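Decaprenyl diphosphate synthase (Rhodobacter capsulatus, PDB 3MZV) probably builds long all-trans polyprenyl diphosphates by adding isopentenyl diphosphate units to farnesyl diphosphate with magnesium, supplying the precursor for the side chain of isoprenoid quinones. Local coordinates at residues A23-L28 with F74-A79; A63-V68 with G192-A197; F216-D221 with L296-W301. All coordinates share one frame; numbering follows the deposited sequence.

Contact 1 of 3, residues A23-L28 with F74-A79; sequences AAVNAL and FHVHLA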
ATOM      1  N   ALA B  23      13.916  19.287 -10.031  1.00 43.06           N
ATOM      2  CA  ALA B  23      14.958  19.287  -9.000  1.00 43.70           C
ATOM      3  C   ALA B  23      14.303  19.324  -7.618  1.00 43.97           C
ATOM      4  O   ALA B  23      14.699  18.568  -6.702  1.00 42.60           O
ATOM      5  CB  ALA B  23      15.890  20.466  -9.175  1.00 44.45           C
ATOM      6  N   ALA B  24      13.305  20.194  -7.455  1.00 42.36           N
ATOM      7  CA  ALA B  24      12.610  20.283  -6.193  1.00 42.89           C
ATOM      8  C   ALA B  24      11.828  18.983  -5.916  1.00 41.93           C
ATOM      9  O   ALA B  24      11.702  18.560  -4.772  1.00 43.03           O
ATOM     10  CB  ALA B  24      11.687  21.531  -6.187  1.00 42.32           C
ATOM     11  N   VAL B  25      11.310  18.337  -6.953  1.00 41.79           N
ATOM     12  CA  VAL B  25      10.635  17.047  -6.793  1.00 40.71           C
ATOM     13  C   VAL B  25      11.632  15.987  -6.283  1.00 43.25           C
ATOM     14  O   VAL B  25      11.406  15.369  -5.234  1.00 42.66           O
ATOM     15  CB  VAL B  25       9.933  16.615  -8.109  1.00 40.73           C
ATOM     16  CG1 VAL B  25       9.489  15.175  -8.072  1.00 36.90           C
ATOM     17  CG2 VAL B  25       8.717  17.547  -8.344  1.00 34.21           C
ATOM     18  N   ASN B  26      12.726  15.834  -7.025  1.00 44.70           N
ATOM     19  CA  ASN B  26      13.837  14.944  -6.673  1.00 46.40           C
ATOM     20  C   ASN B  26      14.219  15.133  -5.178  1.00 46.33           C
ATOM     21  O   ASN B  26      14.302  14.149  -4.415  1.00 45.98           O
ATOM     22  CB  ASN B  26      15.047  15.178  -7.640  1.00 46.97           C
ATOM     23  CG  ASN B  26      14.812  14.651  -9.051  1.00 49.09           C
ATOM     24  OD1 ASN B  26      13.977  13.801  -9.263  1.00 51.32           O
ATOM     25  ND2 ASN B  26      15.602  15.133 -10.024  1.00 48.99           N
ATOM     26  N   ALA B  27      14.361  16.388  -4.741  1.00 46.01           N
ATOM     27  CA  ALA B  27      14.694  16.711  -3.356  1.00 45.62           C
ATOM     28  C   ALA B  27      13.691  16.233  -2.271  1.00 46.13           C
ATOM     29  O   ALA B  27      14.083  15.724  -1.201  1.00 44.64           O
ATOM     30  CB  ALA B  27      14.928  18.207  -3.228  1.00 45.90           C
ATOM     31  N   LEU B  28      12.411  16.440  -2.531  1.00 43.79           N
ATOM     32  CA  LEU B  28      11.366  16.057  -1.618  1.00 44.33           C
ATOM     33  C   LEU B  28      11.269  14.542  -1.516  1.00 44.10           C
ATOM     34  O   LEU B  28      11.006  14.013  -0.426  1.00 45.32           O
ATOM     35  CB  LEU B  28      10.035  16.657  -2.121  1.00 43.15           C
ATOM     36  CG  LEU B  28       8.891  16.913  -1.156  1.00 44.45           C
ATOM     37  CD1 LEU B  28       9.263  17.633   0.159  1.00 40.77           C
ATOM     38  CD2 LEU B  28       7.836  17.715  -1.994  1.00 39.65           C
ATOM     39  N   PHE B  74       3.032  23.915  -4.104  1.00 34.21           N
ATOM     40  CA  PHE B  74       2.513  22.575  -3.814  1.00 32.98           C
ATOM     41  C   PHE B  74       2.359  21.655  -5.020  1.00 31.96           C
ATOM     42  O   PHE B  74       1.963  20.506  -4.869  1.00 29.77           O
ATOM     43  CB  PHE B  74       1.201  22.688  -3.073  1.00 32.45           C
ATOM     44  CG  PHE B  74       1.356  23.232  -1.658  1.00 34.97           C
ATOM     45  CD1 PHE B  74       2.253  22.693  -0.794  1.00 35.48           C
ATOM     46  CD2 PHE B  74       0.622  24.337  -1.240  1.00 37.38           C
ATOM     47  CE1 PHE B  74       2.394  23.202   0.501  1.00 37.75           C
ATOM     48  CE2 PHE B  74       0.769  24.841   0.066  1.00 39.20           C
ATOM     49  CZ  PHE B  74       1.662  24.267   0.905  1.00 34.53           C
ATOM     50  N   HIS B  75       2.646  22.147  -6.220  1.00 31.32           N
ATOM     51  CA  HIS B  75       2.682  21.267  -7.387  1.00 31.60           C
ATOM     52  C   HIS B  75       3.904  20.299  -7.267  1.00 32.41           C
ATOM     53  O   HIS B  75       3.881  19.189  -7.780  1.00 31.15           O
ATOM     54  CB  HIS B  75       2.705  22.060  -8.693  1.00 32.12           C
ATOM     55  CG  HIS B  75       3.904  22.909  -8.852  1.00 31.90           C
ATOM     56  ND1 HIS B  75       4.361  23.741  -7.854  1.00 32.97           N
ATOM     57  CD2 HIS B  75       4.746  23.080  -9.905  1.00 34.28           C
ATOM     58  CE1 HIS B  75       5.455  24.358  -8.267  1.00 32.59           C
ATOM     59  NE2 HIS B  75       5.708  23.980  -9.510  1.00 36.17           N
ATOM     60  N   VAL B  76       4.947  20.750  -6.599  1.00 33.11           N
ATOM     61  CA  VAL B  76       6.106  19.887  -6.286  1.00 34.31           C
ATOM     62  C   VAL B  76       5.734  18.691  -5.390  1.00 33.79           C
ATOM     63  O   VAL B  76       5.978  17.505  -5.734  1.00 34.80           O
ATOM     64  CB  VAL B  76       7.274  20.715  -5.713  1.00 34.85           C
ATOM     65  CG1 VAL B  76       8.431  19.767  -5.359  1.00 36.99           C
ATOM     66  CG2 VAL B  76       7.754  21.746  -6.804  1.00 34.94           C
ATOM     67  N   HIS B  77       5.027  18.990  -4.317  1.00 33.77           N
ATOM     68  CA  HIS B  77       4.510  17.962  -3.412  1.00 32.50           C
ATOM     69  C   HIS B  77       3.641  16.962  -4.172  1.00 32.19           C
ATOM     70  O   HIS B  77       3.772  15.750  -4.001  1.00 31.15           O
ATOM     71  CB  HIS B  77       3.692  18.557  -2.270  1.00 31.90           C
ATOM     72  CG  HIS B  77       4.433  19.547  -1.428  1.00 35.31           C
ATOM     73  ND1 HIS B  77       4.967  20.709  -1.942  1.00 37.29           N
ATOM     74  CD2 HIS B  77       4.709  19.558  -0.099  1.00 36.82           C
ATOM     75  CE1 HIS B  77       5.556  21.385  -0.966  1.00 41.67           C
ATOM     76  NE2 HIS B  77       5.436  20.693   0.155  1.00 37.12           N
ATOM     77  N   LEU B  78       2.751  17.454  -5.031  1.00 31.16           N
ATOM     78  CA  LEU B  78       1.860  16.573  -5.762  1.00 30.39           C
ATOM     79  C   LEU B  78       2.609  15.682  -6.758  1.00 30.16           C
ATOM     80  O   LEU B  78       2.308  14.475  -6.869  1.00 28.98           O
ATOM     81  CB  LEU B  78       0.798  17.408  -6.512  1.00 30.07           C
ATOM     82  CG  LEU B  78      -0.183  18.146  -5.564  1.00 33.24           C
ATOM     83  CD1 LEU B  78      -1.212  19.015  -6.306  1.00 34.15           C
ATOM     84  CD2 LEU B  78      -0.904  17.138  -4.738  1.00 37.21           C
ATOM     85  N   ALA B  79       3.544  16.281  -7.481  1.00 30.47           N
ATOM     86  CA  ALA B  79       4.406  15.528  -8.433  1.00 31.59           C
ATOM     87  C   ALA B  79       5.225  14.430  -7.709  1.00 31.29           C
ATOM     88  O   ALA B  79       5.292  13.288  -8.208  1.00 30.38           O
ATOM     89  CB  ALA B  79       5.289  16.431  -9.227  1.00 31.12           C
TER
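V76 points from helix 74-79 at helix 23-28, and its CG1 lies against the backbone as much as against side chains, 3.5 Å from A24 C. The two methyls of V76 share the neighbouring alanine: A24 CB sits 3.8 Å from V76 CG1 and only slightly farther from CG2. V25 and V76 run past each other in opposite directions, so that V25 CG2 passes alongside V76 CG1 and goes on to meet A79 CB at 3.7 Å. L28 uses a single branch. With CG anti to the backbone N (chi1 -156°), the chain reaches across to H77, where L28 CD2 rests 3.6 Å from H77 CA and also lies over one face of the imidazole, 4.0 Å from the ring centroid and 15° off its normal, a CH-pi contact. The opposite face is taken by F74 CD1, placing the ring between a leucine methyl and a phenyl edge atom, and H77 ND1 makes a weak hydrogen bond to P73 O. L131 of helix 114-133 touches both L28 and H77. With axes 8.8 Å apart and a crossing angle of -58°, the pair packs helix 19-32 steeply across the start of helix 74-96 in the mainly helical isoprenoid synthase fold.

Contact 2 of 3, residues A63-V68 with G192-A197; sequences AAARLV and GIIGGA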
ATOM      1  N   ALA B  63       3.766  20.231 -15.249  1.00 31.75           N
ATOM      2  CA  ALA B  63       3.364  20.910 -16.473  1.00 32.82           C
ATOM      3  C   ALA B  63       1.921  21.449 -16.387  1.00 32.31           C
ATOM      4  O   ALA B  63       1.647  22.610 -16.792  1.00 32.96           O
ATOM      5  CB  ALA B  63       3.554  19.992 -17.736  1.00 32.07           C
ATOM      6  N   ALA B  64       1.025  20.633 -15.877  1.00 31.66           N
ATOM      7  CA  ALA B  64      -0.380  21.039 -15.734  1.00 33.01           C
ATOM      8  C   ALA B  64      -0.530  22.249 -14.774  1.00 33.57           C
ATOM      9  O   ALA B  64      -1.235  23.212 -15.113  1.00 34.80           O
ATOM     10  CB  ALA B  64      -1.273  19.864 -15.264  1.00 30.34           C
ATOM     11  N   ALA B  65       0.148  22.213 -13.636  1.00 32.81           N
ATOM     12  CA  ALA B  65       0.066  23.293 -12.675  1.00 34.22           C
ATOM     13  C   ALA B  65       0.635  24.599 -13.286  1.00 35.52           C
ATOM     14  O   ALA B  65      -0.016  25.635 -13.246  1.00 37.45           O
ATOM     15  CB  ALA B  65       0.807  22.920 -11.350  1.00 32.11           C
ATOM     16  N   ARG B  66       1.817  24.517 -13.898  1.00 36.35           N
ATOM     17  CA  ARG B  66       2.484  25.696 -14.490  1.00 37.77           C
ATOM     18  C   ARG B  66       1.700  26.184 -15.719  1.00 37.45           C
ATOM     19  O   ARG B  66       1.619  27.386 -15.961  1.00 38.15           O
ATOM     20  CB  ARG B  66       3.939  25.377 -14.903  1.00 38.03           C
ATOM     21  CG  ARG B  66       4.903  25.102 -13.754  1.00 39.70           C
ATOM     22  CD  ARG B  66       5.267  26.360 -13.038  1.00 43.07           C
ATOM     23  NE  ARG B  66       6.323  26.170 -12.041  1.00 44.83           N
ATOM     24  CZ  ARG B  66       6.848  27.160 -11.309  1.00 45.39           C
ATOM     25  NH1 ARG B  66       6.455  28.415 -11.502  1.00 47.81           N
ATOM     26  NH2 ARG B  66       7.787  26.909 -10.399  1.00 41.26           N
ATOM     27  N   LEU B  67       1.104  25.272 -16.470  1.00 36.59           N
ATOM     28  CA  LEU B  67       0.286  25.654 -17.604  1.00 38.94           C
ATOM     29  C   LEU B  67      -0.932  26.534 -17.232  1.00 38.78           C
ATOM     30  O   LEU B  67      -1.352  27.378 -18.023  1.00 39.44           O
ATOM     31  CB  LEU B  67      -0.184  24.406 -18.389  1.00 39.49           C
ATOM     32  CG  LEU B  67      -1.175  24.552 -19.538  1.00 40.00           C
ATOM     33  CD1 LEU B  67      -0.662  25.617 -20.536  1.00 45.43           C
ATOM     34  CD2 LEU B  67      -1.360  23.206 -20.243  1.00 40.87           C
ATOM     35  N   VAL B  68      -1.534  26.300 -16.074  1.00 38.82           N
ATOM     36  CA  VAL B  68      -2.667  27.128 -15.657  1.00 39.04           C
ATOM     37  C   VAL B  68      -2.208  28.332 -14.802  1.00 39.97           C
ATOM     38  O   VAL B  68      -3.027  29.012 -14.157  1.00 41.02           O
ATOM     39  CB  VAL B  68      -3.759  26.276 -14.965  1.00 38.07           C
ATOM     40  CG1 VAL B  68      -4.307  25.215 -15.911  1.00 36.78           C
ATOM     41  CG2 VAL B  68      -3.242  25.682 -13.647  1.00 35.43           C
ATOM     42  N   GLY B 192      -3.931  20.925 -12.410  1.00 33.04           N
ATOM     43  CA  GLY B 192      -4.951  21.923 -12.664  1.00 33.37           C
ATOM     44  C   GLY B 192      -5.649  22.411 -11.389  1.00 32.16           C
ATOM     45  O   GLY B 192      -5.925  23.604 -11.223  1.00 34.79           O
ATOM     46  N   ILE B 193      -5.956  21.503 -10.491  1.00 32.06           N
ATOM     47  CA  ILE B 193      -6.685  21.878  -9.260  1.00 31.00           C
ATOM     48  C   ILE B 193      -5.834  22.704  -8.339  1.00 32.66           C
ATOM     49  O   ILE B 193      -6.277  23.725  -7.807  1.00 32.93           O
ATOM     50  CB  ILE B 193      -7.212  20.640  -8.506  1.00 30.04           C
ATOM     51  CG1 ILE B 193      -8.302  19.984  -9.351  1.00 31.74           C
ATOM     52  CG2 ILE B 193      -7.668  20.999  -7.062  1.00 30.52           C
ATOM     53  CD1 ILE B 193      -8.765  18.573  -8.863  1.00 30.97           C
ATOM     54  N   ILE B 194      -4.586  22.297  -8.143  1.00 32.49           N
ATOM     55  CA  ILE B 194      -3.738  23.030  -7.247  1.00 33.81           C
ATOM     56  C   ILE B 194      -3.503  24.469  -7.764  1.00 34.77           C
ATOM     57  O   ILE B 194      -3.305  25.412  -6.966  1.00 33.88           O
ATOM     58  CB  ILE B 194      -2.428  22.293  -6.928  1.00 32.85           C
ATOM     59  CG1 ILE B 194      -1.894  22.667  -5.556  1.00 31.74           C
ATOM     60  CG2 ILE B 194      -1.365  22.599  -7.963  1.00 32.53           C
ATOM     61  CD1 ILE B 194      -2.760  22.111  -4.314  1.00 31.74           C
ATOM     62  N   GLY B 195      -3.515  24.625  -9.074  1.00 35.81           N
ATOM     63  CA  GLY B 195      -3.376  25.924  -9.717  1.00 37.59           C
ATOM     64  C   GLY B 195      -4.677  26.713  -9.818  1.00 38.28           C
ATOM     65  O   GLY B 195      -4.703  27.795 -10.374  1.00 40.15           O
ATOM     66  N   GLY B 196      -5.762  26.180  -9.285  1.00 38.19           N
ATOM     67  CA  GLY B 196      -7.024  26.905  -9.204  1.00 39.16           C
ATOM     68  C   GLY B 196      -7.653  27.087 -10.548  1.00 40.21           C
ATOM     69  O   GLY B 196      -8.403  28.049 -10.773  1.00 40.48           O
ATOM     70  N   ALA B 197      -7.374  26.182 -11.482  1.00 39.53           N
ATOM     71  CA  ALA B 197      -7.859  26.387 -12.838  1.00 39.97           C
ATOM     72  C   ALA B 197      -9.378  26.265 -12.858  1.00 41.22           C
ATOM     73  O   ALA B 197      -9.945  25.584 -12.021  1.00 40.31           O
ATOM     74  CB  ALA B 197      -7.225  25.381 -13.854  1.00 38.25           C
TER
HETATM   75  O   HOH W   1      -2.758  29.373 -10.920  1.00 44.88           O
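V68 meets A197 through torsions that spread its two methyls over the loop after helix 169-194. At chi1 -61°, V68 CG1 stands beside the backbone N and comes 3.6 Å from A197 CB, while CG2, between the N and the carbonyl carbon, packs directly on the bare CA of G195, 3.9 Å away. The I194 side chain turns the other way: CG1 is anti to the backbone N (chi1 -152°) and leads off toward F74 and L78 of helix 74-96, leaving the I194 CG2 branch to touch A65 CB at 4.0 Å. One turn before V68, A64 CB lies 4.0 Å from G192 N, and the CA atoms of A65 and G192 come within 5.2 Å of each other, a closeness helped by the small residues at both positions. The chain then leaves the helix through a Schellman motif, with G196 at positive phi and with bonds from A197 N to G192 O and from G196 N to I193 O; this turn brings A197 CB round to V68. No direct hydrogen bond links the two segments, but one water donates to both G195 O, at 2.6 Å, and V68 O. Cohesion therefore rests on methyl packing and backbone proximity, with the water tying together two carbonyls that could not bond to each other.

Contact 3 of 3, residues F216-D221 with L296-W301; sequences FQIVDD and LAAIGW
I218 projects from helix 216-221 straight at helix 296-301, and its contacts can be followed outward atom by atom. I218 CB already lies 4.0 Å from A298 CB. From there the chain forks: I218 CG2, anti to the backbone N, presses closer on the same alanine, 3.6 Å from A298 CB, whereas CG1 takes the other arm (chi1 -60°) and extends away from CB with chi2 at 175°. That extension carries I218 CD1 to two partners, A297 CB at 4.1 Å and W301 CD1 at 3.6 Å. The isoleucine and the tryptophan cross at about a right angle, and the methyl approaches the indole obliquely, at its pyrrole end. V219 adds one methyl from the next position, with V219 CG2 reaching A298 CB at 4.0 Å, so A298 CB meets a methyl from each of two successive residues. The side-chain contacts are all apolar, and no hydrogen bond crosses between the segments. The helices run nearly antiparallel, at 159°, with axes 8.7 Å apart. Around them, helix 169-194 touches I218 through I176 and W301 through R177; the indole also lies on A211, I214 and A215, an earlier part of helix 199-224, and V219 packs on V329 and V332 near the C-terminus.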
ATOM      1  N   PHE B 216      -0.379   5.201 -24.024  1.00 32.37           N
ATOM      2  CA  PHE B 216       0.909   4.762 -23.559  1.00 33.00           C
ATOM      3  C   PHE B 216       0.932   3.236 -23.336  1.00 31.52           C
ATOM      4  O   PHE B 216       1.843   2.549 -23.752  1.00 32.75           O
ATOM      5  CB  PHE B 216       1.154   5.513 -22.235  1.00 33.81           C
ATOM      6  CG  PHE B 216       2.469   5.271 -21.623  1.00 36.57           C
ATOM      7  CD1 PHE B 216       3.536   6.097 -21.923  1.00 40.59           C
ATOM      8  CD2 PHE B 216       2.617   4.279 -20.647  1.00 41.95           C
ATOM      9  CE1 PHE B 216       4.775   5.912 -21.285  1.00 45.27           C
ATOM     10  CE2 PHE B 216       3.858   4.079 -20.010  1.00 43.25           C
ATOM     11  CZ  PHE B 216       4.923   4.896 -20.316  1.00 45.16           C
ATOM     12  N   GLN B 217      -0.101   2.715 -22.705  1.00 32.17           N
ATOM     13  CA  GLN B 217      -0.201   1.286 -22.449  1.00 32.04           C
ATOM     14  C   GLN B 217      -0.439   0.497 -23.748  1.00 31.12           C
ATOM     15  O   GLN B 217       0.133  -0.553 -23.920  1.00 30.74           O
ATOM     16  CB  GLN B 217      -1.303   0.951 -21.495  1.00 31.44           C
ATOM     17  CG  GLN B 217      -1.328  -0.516 -21.136  1.00 32.85           C
ATOM     18  CD  GLN B 217      -0.074  -0.956 -20.441  1.00 38.49           C
ATOM     19  OE1 GLN B 217       0.629  -1.887 -20.874  1.00 38.04           O
ATOM     20  NE2 GLN B 217       0.246  -0.257 -19.381  1.00 34.30           N
ATOM     21  N   ILE B 218      -1.321   0.981 -24.617  1.00 30.91           N
ATOM     22  CA  ILE B 218      -1.521   0.301 -25.893  1.00 30.26           C
ATOM     23  C   ILE B 218      -0.230   0.203 -26.676  1.00 30.10           C
ATOM     24  O   ILE B 218       0.078  -0.864 -27.241  1.00 30.02           O
ATOM     25  CB  ILE B 218      -2.644   0.982 -26.768  1.00 30.60           C
ATOM     26  CG1 ILE B 218      -3.974   0.957 -26.027  1.00 28.40           C
ATOM     27  CG2 ILE B 218      -2.719   0.237 -28.141  1.00 26.32           C
ATOM     28  CD1 ILE B 218      -5.197   1.709 -26.706  1.00 28.94           C
ATOM     29  N   VAL B 219       0.577   1.259 -26.677  1.00 29.86           N
ATOM     30  CA  VAL B 219       1.887   1.221 -27.341  1.00 31.71           C
ATOM     31  C   VAL B 219       2.782   0.103 -26.737  1.00 33.08           C
ATOM     32  O   VAL B 219       3.347  -0.675 -27.437  1.00 33.11           O
ATOM     33  CB  VAL B 219       2.646   2.575 -27.306  1.00 31.20           C
ATOM     34  CG1 VAL B 219       4.160   2.408 -27.659  1.00 33.13           C
ATOM     35  CG2 VAL B 219       2.019   3.557 -28.292  1.00 33.90           C
ATOM     36  N   ASP B 220       2.843   0.015 -25.435  1.00 34.83           N
ATOM     37  CA  ASP B 220       3.609  -1.060 -24.811  1.00 36.82           C
ATOM     38  C   ASP B 220       3.083  -2.446 -25.178  1.00 37.01           C
ATOM     39  O   ASP B 220       3.875  -3.358 -25.514  1.00 37.17           O
ATOM     40  CB  ASP B 220       3.563  -0.877 -23.324  1.00 37.51           C
ATOM     41  CG  ASP B 220       4.606   0.108 -22.837  1.00 40.42           C
ATOM     42  OD1 ASP B 220       5.532   0.420 -23.620  1.00 44.48           O
ATOM     43  OD2 ASP B 220       4.498   0.514 -21.667  1.00 44.49           O
ATOM     44  N   ASP B 221       1.761  -2.583 -25.160  1.00 35.90           N
ATOM     45  CA  ASP B 221       1.136  -3.892 -25.495  1.00 36.24           C
ATOM     46  C   ASP B 221       1.402  -4.275 -26.957  1.00 35.78           C
ATOM     47  O   ASP B 221       1.625  -5.438 -27.262  1.00 36.19           O
ATOM     48  CB  ASP B 221      -0.356  -3.905 -25.201  1.00 35.62           C
ATOM     49  CG  ASP B 221      -0.677  -3.655 -23.716  1.00 36.92           C
ATOM     50  OD1 ASP B 221       0.224  -3.717 -22.867  1.00 37.73           O
ATOM     51  OD2 ASP B 221      -1.847  -3.398 -23.417  1.00 38.64           O
ATOM     52  N   LEU B 296      -3.581   1.590 -34.729  1.00 29.87           N
ATOM     53  CA  LEU B 296      -4.638   2.573 -34.892  1.00 29.65           C
ATOM     54  C   LEU B 296      -5.316   2.983 -33.591  1.00 28.66           C
ATOM     55  O   LEU B 296      -5.617   4.146 -33.414  1.00 30.41           O
ATOM     56  CB  LEU B 296      -5.730   2.078 -35.873  1.00 29.14           C
ATOM     57  CG  LEU B 296      -5.329   1.911 -37.339  1.00 32.72           C
ATOM     58  CD1 LEU B 296      -6.583   1.513 -38.154  1.00 31.97           C
ATOM     59  CD2 LEU B 296      -4.739   3.150 -37.870  1.00 32.27           C
ATOM     60  N   ALA B 297      -5.577   2.039 -32.682  1.00 29.84           N
ATOM     61  CA  ALA B 297      -6.234   2.353 -31.412  1.00 29.64           C
ATOM     62  C   ALA B 297      -5.341   3.328 -30.637  1.00 30.40           C
ATOM     63  O   ALA B 297      -5.805   4.359 -30.129  1.00 30.66           O
ATOM     64  CB  ALA B 297      -6.471   1.079 -30.575  1.00 29.88           C
ATOM     65  N   ALA B 298      -4.047   3.016 -30.602  1.00 30.21           N
ATOM     66  CA  ALA B 298      -3.071   3.890 -29.911  1.00 30.63           C
ATOM     67  C   ALA B 298      -2.999   5.305 -30.492  1.00 31.81           C
ATOM     68  O   ALA B 298      -3.040   6.283 -29.742  1.00 31.93           O
ATOM     69  CB  ALA B 298      -1.671   3.223 -29.915  1.00 31.01           C
ATOM     70  N   ILE B 299      -2.864   5.430 -31.815  1.00 31.21           N
ATOM     71  CA  ILE B 299      -2.731   6.742 -32.400  1.00 32.14           C
ATOM     72  C   ILE B 299      -4.080   7.502 -32.318  1.00 32.30           C
ATOM     73  O   ILE B 299      -4.099   8.727 -32.144  1.00 33.81           O
ATOM     74  CB  ILE B 299      -2.069   6.741 -33.778  1.00 33.02           C
ATOM     75  CG1 ILE B 299      -2.997   6.130 -34.827  1.00 31.33           C
ATOM     76  CG2 ILE B 299      -0.684   6.032 -33.738  1.00 34.65           C
ATOM     77  CD1 ILE B 299      -2.432   6.198 -36.260  1.00 29.18           C
ATOM     78  N   GLY B 300      -5.185   6.764 -32.309  1.00 31.67           N
ATOM     79  CA  GLY B 300      -6.521   7.338 -32.090  1.00 31.77           C
ATOM     80  C   GLY B 300      -6.645   7.995 -30.719  1.00 32.24           C
ATOM     81  O   GLY B 300      -7.164   9.116 -30.593  1.00 32.28           O
ATOM     82  N   TRP B 301      -6.134   7.305 -29.688  1.00 32.09           N
ATOM     83  CA  TRP B 301      -6.180   7.844 -28.339  1.00 32.69           C
ATOM     84  C   TRP B 301      -5.319   9.114 -28.260  1.00 33.21           C
ATOM     85  O   TRP B 301      -5.668  10.016 -27.511  1.00 33.53           O
ATOM     86  CB  TRP B 301      -5.800   6.761 -27.284  1.00 30.64           C
ATOM     87  CG  TRP B 301      -7.008   5.917 -26.921  1.00 33.06           C
ATOM     88  CD1 TRP B 301      -7.283   4.610 -27.283  1.00 35.75           C
ATOM     89  CD2 TRP B 301      -8.111   6.345 -26.148  1.00 32.24           C
ATOM     90  NE1 TRP B 301      -8.495   4.217 -26.758  1.00 33.42           N
ATOM     91  CE2 TRP B 301      -9.038   5.267 -26.085  1.00 33.54           C
ATOM     92  CE3 TRP B 301      -8.439   7.556 -25.533  1.00 33.39           C
ATOM     93  CZ2 TRP B 301     -10.245   5.350 -25.366  1.00 36.13           C
ATOM     94  CZ3 TRP B 301      -9.640   7.635 -24.846  1.00 35.28           C
ATOM     95  CH2 TRP B 301     -10.521   6.539 -24.767  1.00 37.65           C
TER

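In the fold
Contacts 1 and 2 are neighbours, with centres about 14 Å apart, and their segments alternate along the chain; helices 56-67 and 74-96 follow one another. They touch directly, H75 CB packing on A65 CB, while D21 of helix 19-32 forms a salt bridge with R66. Contact 3 opens only after both have closed and lies about 29 Å from contact 1 and about 26 Å from contact 2, centre to centre, on the far side of the chain's centre from contact 1. Helix 169-194 ends in contact 2 and helix 199-224, the next, enters contact 3, so successive helices carry the packing across the prenyl synthase fold.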